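Local coordinates for thioesterase superfamily protein (Sulfolobus solfataricus, PDB 2GF6), which binds coenzyme A and, as a hotdog-fold member of the 4-hydroxybenzoyl-CoA thioesterase family, probably hydrolyses acyl-CoA thioesters, at residues 38-43 / 79-84; 45-50 / 125-130; 54-59 / 120-125. One frame throughout, in Å; residues are numbered along the deposited sequence.

Overall arrangement
All three contacts lie in one hotdog domain. Contact 1 sets helix 26-45 against strand 76-85, its centre about 6 Å from the chain centre. Contact 2 joins the loop after that helix to helix 126-132. Contact 3 joins strand 56-67, of the same sheet as 76-85, to residues 120-125. The centres of contacts 1 and 2 are about 12 Å apart, those of 2 and 3 about 10 Å, those of 1 and 3 about 18 Å. Along the chain, segments of contact 1 alternate with those of contacts 2 and 3. Contact 3 falls between the segments of contact 2, sharing Pro125. The series runs from the buried helix-sheet core to the coenzyme A site at Ser121.

Contact 1 of 3, residues 38-43 / 79-84; sequences EKFIKE and VLLNPK
Phe40 meets Leu81 and Pro83, and its side chain reaches from helix 26-45 to strand 76-85. Its CB lies 3.7 Å from Leu81 CD2. The next atom, CG, is still close to the same methyl, at 3.9 Å from Leu81 CD2. Further out the partner changes. Phe40 CE1 and CE2 both lie near Pro83 CG, and the tip, Phe40 CZ, is nearest, at 3.6 Å from Pro83 CG. The proline CG sits over one face of the ring, displaced toward its rim. This is a CH-pi contact: Pro83 CG is 3.9 Å from the ring centroid, 24° off the normal. Phe40 can serve both partners because its CG stands opposite the backbone N (chi1 167°), which carries the ring out along the strand to Pro83. Leu81 crosses the phenylalanine side chain at about a right angle and offers it a single methyl, CD2. Between these segments the contact is wholly apolar.

Phe93 of strand 90-99 touches all three residues, and the ring of Tyr7 meets that of Phe40 with the planes at about 30°. Shortening Phe40 to an alanine would probably leave the Pro83 ring without its aromatic partner and open a gap between helix and strand. Within the helix, Lys39 NZ forms a salt bridge with Glu43 OE1 at 3.0 Å, one turn along.

The arrangement is that of the hotdog fold, in which a long helix packs on an antiparallel sheet.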
loop_
_atom_site.group_PDB
_atom_site.type_symbol
_atom_site.label_atom_id
_atom_site.label_comp_id
_atom_site.label_asym_id
_atom_site.label_seq_id
_atom_site.Cartn_x
_atom_site.Cartn_y
_atom_site.Cartn_z
ATOM N N GLU A 38 17.621 4.738 -0.453
ATOM C CA GLU A 38 17.942 4.221 -1.752
ATOM C C GLU A 38 18.813 5.216 -2.497
ATOM O O GLU A 38 19.791 4.808 -3.101
ATOM C CB GLU A 38 16.685 3.907 -2.558
ATOM C CG GLU A 38 17.000 3.354 -3.935
ATOM C CD GLU A 38 15.808 2.762 -4.672
ATOM O OE1 GLU A 38 14.636 2.819 -4.200
ATOM O OE2 GLU A 38 16.057 2.206 -5.746
ATOM N N LYS A 39 18.470 6.513 -2.453
ATOM C CA LYS A 39 19.242 7.509 -3.219
ATOM C C LYS A 39 20.654 7.640 -2.663
ATOM O O LYS A 39 21.635 7.669 -3.408
ATOM C CB LYS A 39 18.533 8.878 -3.217
ATOM C CG LYS A 39 19.195 9.913 -4.128
ATOM C CD LYS A 39 18.620 11.347 -3.958
ATOM C CE LYS A 39 19.020 11.986 -2.625
ATOM N NZ LYS A 39 20.325 12.757 -2.674
ATOM N N PHE A 40 20.750 7.711 -1.338
ATOM C CA PHE A 40 22.040 7.757 -0.673
ATOM C C PHE A 40 22.958 6.607 -1.096
ATOM O O PHE A 40 24.120 6.821 -1.437
ATOM C CB PHE A 40 21.864 7.759 0.848
ATOM C CG PHE A 40 23.128 7.498 1.585
ATOM C CD1 PHE A 40 24.061 8.491 1.744
ATOM C CD2 PHE A 40 23.401 6.236 2.094
ATOM C CE1 PHE A 40 25.229 8.246 2.416
ATOM C CE2 PHE A 40 24.569 5.982 2.769
ATOM C CZ PHE A 40 25.486 6.987 2.936
ATOM N N ILE A 41 22.436 5.385 -1.041
ATOM C CA ILE A 41 23.247 4.208 -1.360
ATOM C C ILE A 41 23.731 4.278 -2.806
ATOM O O ILE A 41 24.900 3.988 -3.110
ATOM C CB ILE A 41 22.447 2.897 -1.070
ATOM C CG1 ILE A 41 22.306 2.698 0.441
ATOM C CG2 ILE A 41 23.131 1.667 -1.687
ATOM C CD1 ILE A 41 23.639 2.640 1.222
ATOM N N LYS A 42 22.843 4.724 -3.695
ATOM C CA LYS A 42 23.169 4.816 -5.104
ATOM C C LYS A 42 24.311 5.777 -5.289
ATOM O O LYS A 42 25.300 5.442 -5.916
ATOM C CB LYS A 42 21.971 5.298 -5.899
ATOM C CG LYS A 42 22.210 5.360 -7.402
ATOM C CD LYS A 42 21.243 6.340 -8.071
ATOM C CE LYS A 42 20.077 5.635 -8.732
ATOM N NZ LYS A 42 20.383 5.409 -10.173
ATOM N N GLU A 43 24.168 6.976 -4.727
ATOM C CA GLU A 43 25.176 8.027 -4.897
ATOM C C GLU A 43 26.490 7.775 -4.118
ATOM O O GLU A 43 27.579 8.100 -4.592
ATOM C CB GLU A 43 24.583 9.384 -4.504
ATOM C CG GLU A 43 23.490 9.848 -5.444
ATOM C CD GLU A 43 22.735 11.118 -4.984
ATOM O OE1 GLU A 43 22.803 11.505 -3.790
ATOM O OE2 GLU A 43 22.035 11.713 -5.843
ATOM N N VAL A 79 13.732 15.213 3.325
ATOM C CA VAL A 79 14.241 14.233 4.261
ATOM C C VAL A 79 15.764 14.446 4.377
ATOM O O VAL A 79 16.459 14.587 3.378
ATOM C CB VAL A 79 13.894 12.773 3.819
ATOM C CG1 VAL A 79 14.129 11.786 4.942
ATOM C CG2 VAL A 79 12.448 12.690 3.304
ATOM N N LEU A 80 16.238 14.493 5.622
ATOM C CA LEU A 80 17.652 14.555 5.979
ATOM C C LEU A 80 18.087 13.199 6.533
ATOM O O LEU A 80 17.480 12.679 7.452
ATOM C CB LEU A 80 17.889 15.654 7.027
ATOM C CG LEU A 80 17.306 17.037 6.715
ATOM C CD1 LEU A 80 17.668 18.052 7.757
ATOM C CD2 LEU A 80 17.784 17.536 5.369
ATOM N N LEU A 81 19.155 12.636 5.977
ATOM C CA LEU A 81 19.650 11.336 6.414
ATOM C C LEU A 81 20.968 11.434 7.178
ATOM O O LEU A 81 21.865 12.186 6.793
ATOM C CB LEU A 81 19.849 10.422 5.205
ATOM C CG LEU A 81 19.850 8.911 5.478
ATOM C CD1 LEU A 81 18.448 8.400 5.846
ATOM C CD2 LEU A 81 20.363 8.205 4.255
ATOM N N ASN A 82 21.076 10.640 8.240
ATOM C CA ASN A 82 22.325 10.472 8.961
ATOM C C ASN A 82 22.626 8.990 9.159
ATOM O O ASN A 82 22.186 8.397 10.134
ATOM C CB ASN A 82 22.233 11.157 10.323
ATOM C CG ASN A 82 23.564 11.148 11.086
ATOM O OD1 ASN A 82 24.546 11.680 10.600
ATOM N ND2 ASN A 82 23.580 10.567 12.291
ATOM N N PRO A 83 23.382 8.386 8.233
ATOM C CA PRO A 83 23.786 6.987 8.408
ATOM C C PRO A 83 24.824 6.823 9.526
ATOM O O PRO A 83 25.800 7.567 9.571
ATOM C CB PRO A 83 24.396 6.616 7.050
ATOM C CG PRO A 83 24.037 7.748 6.127
ATOM C CD PRO A 83 23.911 8.955 6.983
ATOM N N LYS A 84 24.585 5.874 10.421
ATOM C CA LYS A 84 25.519 5.524 11.497
ATOM C C LYS A 84 25.885 4.061 11.314
ATOM O O LYS A 84 25.023 3.186 11.392
ATOM C CB LYS A 84 24.871 5.678 12.879
ATOM C CG LYS A 84 24.744 7.066 13.389
ATOM C CD LYS A 84 24.242 7.051 14.860
ATOM C CE LYS A 84 24.285 8.454 15.520
ATOM N NZ LYS A 84 23.012 8.768 16.290
#

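Contact 2 of 3, residues 45-50 / 125-130; sequences VGIPYP and PKEIMD
Ile128 is approached by Val45 and Ile47 from two directions, and both meet its CG1. Val45 crosses it obliquely, with CG1 at 3.9 Å from Ile128 CG1. The same Val45 methyl also lies 4.0 Å from Ile128 CA, so it rests close to the helix backbone. Ile47 comes at about a right angle and touches with its far end: Ile47 CD1 is 4.0 Å from Ile128 CG1. That reach follows from the first torsion: Ile47 CG1 stands between the backbone N and the carbonyl carbon (chi1 62°), and the chain is extended beyond it. Glu127 runs past Ile47 in the opposite direction, and its OE2 stops 4.0 Å from Ile47 CG2.

Between Val45 and Ile47, Gly46 has a positive phi (75°), the first residue to leave helical angles. Ile47 also packs on Ile41 of helix 26-45, and Ile128 on Leu56 of strand 56-67.

The contact therefore ties the loop after the long helix to the first turn of helix 126-132. It is made by branched aliphatic groups, without polar bonds between the segments. Its hold rests on shape and burial, while the exposed Glu127 carboxylate merely brushes the Ile47 methyl and forms no polar bond with it.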
loop_
_atom_site.group_PDB
_atom_site.type_symbol
_atom_site.label_atom_id
_atom_site.label_comp_id
_atom_site.label_asym_id
_atom_site.label_seq_id
_atom_site.Cartn_x
_atom_site.Cartn_y
_atom_site.Cartn_z
ATOM N N VAL A 45 27.641 4.641 -2.664
ATOM C CA VAL A 45 28.225 3.300 -2.872
ATOM C C VAL A 45 28.086 2.856 -4.316
ATOM O O VAL A 45 28.861 2.037 -4.796
ATOM C CB VAL A 45 27.520 2.223 -1.995
ATOM C CG1 VAL A 45 28.316 0.920 -2.004
ATOM C CG2 VAL A 45 27.315 2.718 -0.593
ATOM N N GLY A 46 27.084 3.365 -5.014
ATOM C CA GLY A 46 26.884 2.995 -6.408
ATOM C C GLY A 46 26.311 1.608 -6.639
ATOM O O GLY A 46 26.632 0.965 -7.617
ATOM N N ILE A 47 25.402 1.179 -5.773
ATOM C CA ILE A 47 24.832 -0.137 -5.864
ATOM C C ILE A 47 23.341 -0.033 -5.673
ATOM O O ILE A 47 22.856 0.987 -5.163
ATOM C CB ILE A 47 25.428 -1.063 -4.772
ATOM C CG1 ILE A 47 25.107 -0.538 -3.366
ATOM C CG2 ILE A 47 26.944 -1.219 -5.002
ATOM C CD1 ILE A 47 25.384 -1.534 -2.237
ATOM N N PRO A 48 22.608 -1.079 -6.096
ATOM C CA PRO A 48 21.173 -1.163 -5.797
ATOM C C PRO A 48 20.857 -1.437 -4.335
ATOM O O PRO A 48 21.668 -1.999 -3.627
ATOM C CB PRO A 48 20.680 -2.294 -6.696
ATOM C CG PRO A 48 21.870 -3.055 -7.093
ATOM C CD PRO A 48 23.082 -2.215 -6.900
ATOM N N TYR A 49 19.665 -1.025 -3.905
ATOM C CA TYR A 49 19.228 -1.186 -2.525
ATOM C C TYR A 49 17.726 -1.437 -2.563
ATOM O O TYR A 49 17.044 -0.750 -3.307
ATOM C CB TYR A 49 19.534 0.092 -1.711
ATOM C CG TYR A 49 18.719 0.258 -0.438
ATOM C CD1 TYR A 49 17.418 0.782 -0.485
ATOM C CD2 TYR A 49 19.246 -0.077 0.815
ATOM C CE1 TYR A 49 16.654 0.956 0.673
ATOM C CE2 TYR A 49 18.493 0.089 1.991
ATOM C CZ TYR A 49 17.192 0.609 1.909
ATOM O OH TYR A 49 16.396 0.805 3.034
ATOM N N PRO A 50 17.199 -2.371 -1.728
ATOM C CA PRO A 50 17.836 -3.153 -0.650
ATOM C C PRO A 50 18.366 -4.516 -1.100
ATOM O O PRO A 50 18.978 -5.229 -0.308
ATOM C CB PRO A 50 16.705 -3.302 0.381
ATOM C CG PRO A 50 15.429 -3.147 -0.419
ATOM C CD PRO A 50 15.770 -2.706 -1.825
ATOM N N PRO A 125 30.848 -6.473 2.185
ATOM C CA PRO A 125 32.116 -6.563 1.483
ATOM C C PRO A 125 32.909 -5.279 1.634
ATOM O O PRO A 125 32.327 -4.218 1.877
ATOM C CB PRO A 125 31.695 -6.742 0.019
ATOM C CG PRO A 125 30.345 -7.256 0.053
ATOM C CD PRO A 125 29.709 -6.758 1.300
ATOM N N LYS A 126 34.227 -5.366 1.469
ATOM C CA LYS A 126 35.067 -4.198 1.664
ATOM C C LYS A 126 34.798 -3.207 0.521
ATOM O O LYS A 126 34.809 -2.001 0.745
ATOM C CB LYS A 126 36.560 -4.594 1.780
ATOM C CG LYS A 126 36.896 -5.639 2.935
ATOM C CD LYS A 126 37.290 -5.044 4.346
ATOM C CE LYS A 126 38.270 -6.014 5.105
ATOM N NZ LYS A 126 38.510 -5.786 6.600
ATOM N N GLU A 127 34.538 -3.703 -0.693
ATOM C CA GLU A 127 34.062 -2.822 -1.767
ATOM C C GLU A 127 33.087 -1.807 -1.166
ATOM O O GLU A 127 33.309 -0.593 -1.209
ATOM C CB GLU A 127 33.329 -3.586 -2.889
ATOM C CG GLU A 127 32.198 -2.723 -3.585
ATOM C CD GLU A 127 31.625 -3.309 -4.879
ATOM O OE1 GLU A 127 32.424 -3.649 -5.801
ATOM O OE2 GLU A 127 30.367 -3.378 -4.980
ATOM N N ILE A 128 32.020 -2.334 -0.582
ATOM C CA ILE A 128 30.907 -1.531 -0.086
ATOM C C ILE A 128 31.268 -0.709 1.145
ATOM O O ILE A 128 30.894 0.470 1.250
ATOM C CB ILE A 128 29.688 -2.454 0.161
ATOM C CG1 ILE A 128 29.056 -2.816 -1.195
ATOM C CG2 ILE A 128 28.642 -1.822 1.095
ATOM C CD1 ILE A 128 28.757 -4.280 -1.354
HETATM N N MSE A 129 32.016 -1.315 2.062
HETATM C CA MSE A 129 32.346 -0.643 3.310
HETATM C C MSE A 129 33.348 0.508 3.145
HETATM O O MSE A 129 33.287 1.487 3.892
HETATM C CB MSE A 129 32.898 -1.641 4.329
HETATM C CG MSE A 129 32.946 -1.062 5.736
HETATM SE SE MSE A 129 31.199 -0.381 6.284
HETATM C CE MSE A 129 30.597 -1.945 7.110
ATOM N N ASP A 130 34.284 0.370 2.202
ATOM C CA ASP A 130 35.220 1.444 1.877
ATOM C C ASP A 130 34.458 2.699 1.436
ATOM O O ASP A 130 34.786 3.802 1.849
ATOM C CB ASP A 130 36.220 0.991 0.793
ATOM C CG ASP A 130 37.244 -0.051 1.311
ATOM O OD1 ASP A 130 37.325 -0.241 2.542
ATOM O OD2 ASP A 130 37.983 -0.671 0.494
#

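Contact 3 of 3, residues 54-59 / 120-125; sequences ENLWFV and KSTEMP. With COA (coenzyme A), chain E.
A selenium atom at the edge of an aromatic ring is the unusual feature here. Met124, present as selenomethionine, brings SE to within 4.0 Å of Phe58 CE1. SE lies 5.2 Å from the ring centroid and 86° off the ring normal, so it sits nearly in the ring plane. This is a Met-aromatic contact of the edge kind, and the two side chains cross at about a right angle.

Leu56 divides its methyls between two partners. Its CD2 points at the Pro125 ring, 3.7 Å from Pro125 CD. Its CD1 meets Thr122 CG2 at 4.1 Å, the side chains again crossing at about a right angle. The leucine CG points opposite the backbone N (chi1 -172°), and the fork beyond it spreads to both residues.

Just before these residues, Ser121 binds coenzyme A. Its N donates to O5A of the coenzyme at 2.9 Å, and its OG donates to the same O5A at 2.6 Å. Backbone and side chain of one residue thus grip a single pyrophosphate oxygen. Lys89 NZ hydrogen-bonds to Ser121 OG and would probably add positive charge beside the phosphate.

The chemistry splits in two. Apolar contacts pack residues 122-125 on strand 56-67, and backbone bonds of Thr122 to Ala113 and Met124 to Asn88 help hold them, while the adjoining Ser121 presents its polar groups to the coenzyme.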
loop_
_atom_site.group_PDB
_atom_site.type_symbol
_atom_site.label_atom_id
_atom_site.label_comp_id
_atom_site.label_asym_id
_atom_site.label_seq_id
_atom_site.Cartn_x
_atom_site.Cartn_y
_atom_site.Cartn_z
ATOM N N GLU A 54 22.340 -11.508 -5.593
ATOM C CA GLU A 54 21.727 -12.743 -5.086
ATOM C C GLU A 54 22.263 -13.164 -3.713
ATOM O O GLU A 54 21.547 -13.794 -2.943
ATOM C CB GLU A 54 21.853 -13.901 -6.104
ATOM C CG GLU A 54 23.261 -14.235 -6.543
ATOM C CD GLU A 54 23.325 -15.382 -7.546
ATOM O OE1 GLU A 54 23.233 -16.567 -7.126
ATOM O OE2 GLU A 54 23.520 -15.100 -8.761
ATOM N N ASN A 55 23.510 -12.799 -3.415
ATOM C CA ASN A 55 24.173 -13.127 -2.140
ATOM C C ASN A 55 24.128 -12.015 -1.058
ATOM O O ASN A 55 24.638 -12.228 0.040
ATOM C CB ASN A 55 25.639 -13.474 -2.400
ATOM C CG ASN A 55 25.812 -14.694 -3.273
ATOM O OD1 ASN A 55 25.197 -15.733 -3.052
ATOM N ND2 ASN A 55 26.667 -14.580 -4.269
ATOM N N LEU A 56 23.551 -10.849 -1.354
ATOM C CA LEU A 56 23.616 -9.684 -0.445
ATOM C C LEU A 56 22.380 -8.841 -0.503
ATOM O O LEU A 56 22.138 -8.138 -1.499
ATOM C CB LEU A 56 24.819 -8.805 -0.772
ATOM C CG LEU A 56 25.164 -7.652 0.180
ATOM C CD1 LEU A 56 25.448 -8.126 1.613
ATOM C CD2 LEU A 56 26.362 -6.886 -0.341
ATOM N N TRP A 57 21.614 -8.903 0.587
ATOM C CA TRP A 57 20.428 -8.063 0.801
ATOM C C TRP A 57 20.549 -7.227 2.075
ATOM O O TRP A 57 21.280 -7.609 2.974
ATOM C CB TRP A 57 19.223 -8.965 0.983
ATOM C CG TRP A 57 18.708 -9.653 -0.263
ATOM C CD1 TRP A 57 19.311 -9.745 -1.502
ATOM C CD2 TRP A 57 17.509 -10.415 -0.344
ATOM N NE1 TRP A 57 18.526 -10.485 -2.345
ATOM C CE2 TRP A 57 17.409 -10.904 -1.656
ATOM C CE3 TRP A 57 16.490 -10.713 0.571
ATOM C CZ2 TRP A 57 16.330 -11.691 -2.076
ATOM C CZ3 TRP A 57 15.438 -11.480 0.155
ATOM C CH2 TRP A 57 15.369 -11.974 -1.157
ATOM N N PHE A 58 19.798 -6.119 2.152
ATOM C CA PHE A 58 19.582 -5.380 3.392
ATOM C C PHE A 58 18.144 -5.640 3.878
ATOM O O PHE A 58 17.177 -5.525 3.107
ATOM C CB PHE A 58 19.810 -3.872 3.181
ATOM C CG PHE A 58 21.258 -3.507 2.999
ATOM C CD1 PHE A 58 22.090 -3.373 4.099
ATOM C CD2 PHE A 58 21.796 -3.323 1.731
ATOM C CE1 PHE A 58 23.440 -3.064 3.932
ATOM C CE2 PHE A 58 23.165 -3.010 1.549
ATOM C CZ PHE A 58 23.984 -2.891 2.641
ATOM N N VAL A 59 18.010 -6.013 5.143
ATOM C CA VAL A 59 16.699 -6.221 5.747
ATOM C C VAL A 59 16.592 -5.430 7.030
ATOM O O VAL A 59 17.553 -5.388 7.793
ATOM C CB VAL A 59 16.368 -7.744 5.999
ATOM C CG1 VAL A 59 16.534 -8.558 4.705
ATOM C CG2 VAL A 59 17.180 -8.349 7.128
ATOM N N LYS A 120 21.153 -15.637 7.052
ATOM C CA LYS A 120 21.937 -15.210 8.224
ATOM C C LYS A 120 22.660 -13.922 7.844
ATOM O O LYS A 120 22.921 -13.675 6.679
ATOM C CB LYS A 120 23.026 -16.220 8.620
ATOM C CG LYS A 120 22.634 -17.592 9.175
ATOM C CD LYS A 120 21.278 -17.631 9.866
ATOM C CE LYS A 120 20.978 -19.050 10.443
ATOM N NZ LYS A 120 21.872 -20.153 9.915
ATOM N N SER A 121 23.014 -13.130 8.843
ATOM C CA SER A 121 23.599 -11.820 8.598
ATOM C C SER A 121 25.005 -12.100 8.096
ATOM O O SER A 121 25.497 -13.191 8.312
ATOM C CB SER A 121 23.592 -10.962 9.867
ATOM O OG SER A 121 24.366 -11.535 10.902
ATOM N N THR A 122 25.620 -11.138 7.402
ATOM C CA THR A 122 26.926 -11.336 6.801
ATOM C C THR A 122 27.692 -9.994 6.774
ATOM O O THR A 122 27.087 -8.951 6.649
ATOM C CB THR A 122 26.780 -11.916 5.398
ATOM O OG1 THR A 122 28.068 -12.315 4.914
ATOM C CG2 THR A 122 26.257 -10.921 4.465
ATOM N N GLU A 123 29.014 -10.040 6.942
ATOM C CA GLU A 123 29.861 -8.853 6.869
ATOM C C GLU A 123 29.691 -8.182 5.506
ATOM O O GLU A 123 29.662 -8.864 4.490
ATOM C CB GLU A 123 31.326 -9.248 7.080
ATOM C CG GLU A 123 32.314 -8.094 6.906
ATOM C CD GLU A 123 33.655 -8.343 7.546
ATOM O OE1 GLU A 123 33.697 -8.517 8.778
ATOM O OE2 GLU A 123 34.666 -8.355 6.825
HETATM N N MSE A 124 29.559 -6.855 5.476
HETATM C CA MSE A 124 29.525 -6.119 4.204
HETATM C C MSE A 124 30.864 -6.203 3.489
HETATM O O MSE A 124 31.905 -6.053 4.103
HETATM C CB MSE A 124 29.192 -4.664 4.434
HETATM C CG MSE A 124 27.818 -4.508 4.893
HETATM SE SE MSE A 124 27.329 -2.646 4.940
HETATM C CE MSE A 124 27.340 -2.384 6.925
ATOM N N PRO A 125 30.848 -6.473 2.185
ATOM C CA PRO A 125 32.116 -6.563 1.483
ATOM C C PRO A 125 32.909 -5.279 1.634
ATOM O O PRO A 125 32.327 -4.218 1.877
ATOM C CB PRO A 125 31.695 -6.742 0.019
ATOM C CG PRO A 125 30.345 -7.256 0.053
ATOM C CD PRO A 125 29.709 -6.758 1.300
HETATM N N1A COA E . 20.047 -2.769 16.444
HETATM C C2A COA E . 21.427 -2.896 16.332
HETATM N N3A COA E . 21.985 -4.127 16.037
HETATM C C4A COA E . 21.161 -5.188 15.865
HETATM C C5A COA E . 19.780 -5.067 15.976
HETATM C C6A COA E . 19.215 -3.848 16.262
HETATM N N6A COA E . 17.916 -3.803 16.581
HETATM N N7A COA E . 19.231 -6.279 15.744
HETATM C C8A COA E . 20.227 -7.161 15.472
HETATM N N9A COA E . 21.418 -6.490 15.566
HETATM C C1B COA E . 22.778 -7.023 15.521
HETATM C C2B COA E . 23.068 -8.120 16.510
HETATM O O2B COA E . 23.414 -7.621 17.770
HETATM C C3B COA E . 24.260 -8.775 15.869
HETATM O O3B COA E . 25.405 -8.037 16.278
HETATM P P3B COA E . 26.909 -8.627 16.311
HETATM O O7A COA E . 27.674 -7.975 15.171
HETATM O O8A COA E . 26.976 -10.133 16.164
HETATM O O9A COA E . 27.530 -8.177 17.608
HETATM C C4B COA E . 24.013 -8.604 14.374
HETATM O O4B COA E . 23.015 -7.606 14.269
HETATM C C5B COA E . 23.510 -9.854 13.698
HETATM O O5B COA E . 22.293 -10.197 14.292
HETATM P P1A COA E . 21.947 -11.698 14.739
HETATM O O1A COA E . 21.057 -11.744 15.940
HETATM O O2A COA E . 23.188 -12.517 14.903
HETATM O O3A COA E . 21.030 -12.146 13.500
HETATM P P2A COA E . 21.257 -13.290 12.410
HETATM O O4A COA E . 20.968 -14.689 12.862
HETATM O O5A COA E . 22.563 -13.230 11.665
HETATM O O6A COA E . 20.084 -12.866 11.423
HETATM C CBP COA E . 18.113 -11.905 10.789
HETATM C CCP COA E . 19.415 -11.623 11.509
HETATM C CDP COA E . 17.677 -13.330 11.162
HETATM C CEP COA E . 18.401 -11.800 9.299
HETATM C CAP COA E . 17.037 -10.937 11.247
HETATM O OAP COA E . 16.759 -11.083 12.624
HETATM C C9P COA E . 15.739 -11.116 10.535
HETATM O O9P COA E . 15.520 -12.059 9.513
HETATM N N8P COA E . 14.808 -10.301 10.946
HETATM C C7P COA E . 13.601 -10.206 10.165
HETATM C C6P COA E . 13.582 -8.842 9.534
HETATM C C5P COA E . 12.274 -8.592 8.857
HETATM O O5P COA E . 11.437 -9.485 8.600
HETATM N N4P COA E . 12.134 -7.313 8.592
HETATM C C3P COA E . 10.825 -6.798 8.313
HETATM C C2P COA E . 10.875 -5.300 8.252
HETATM S S1P COA E . 9.272 -4.740 7.818
#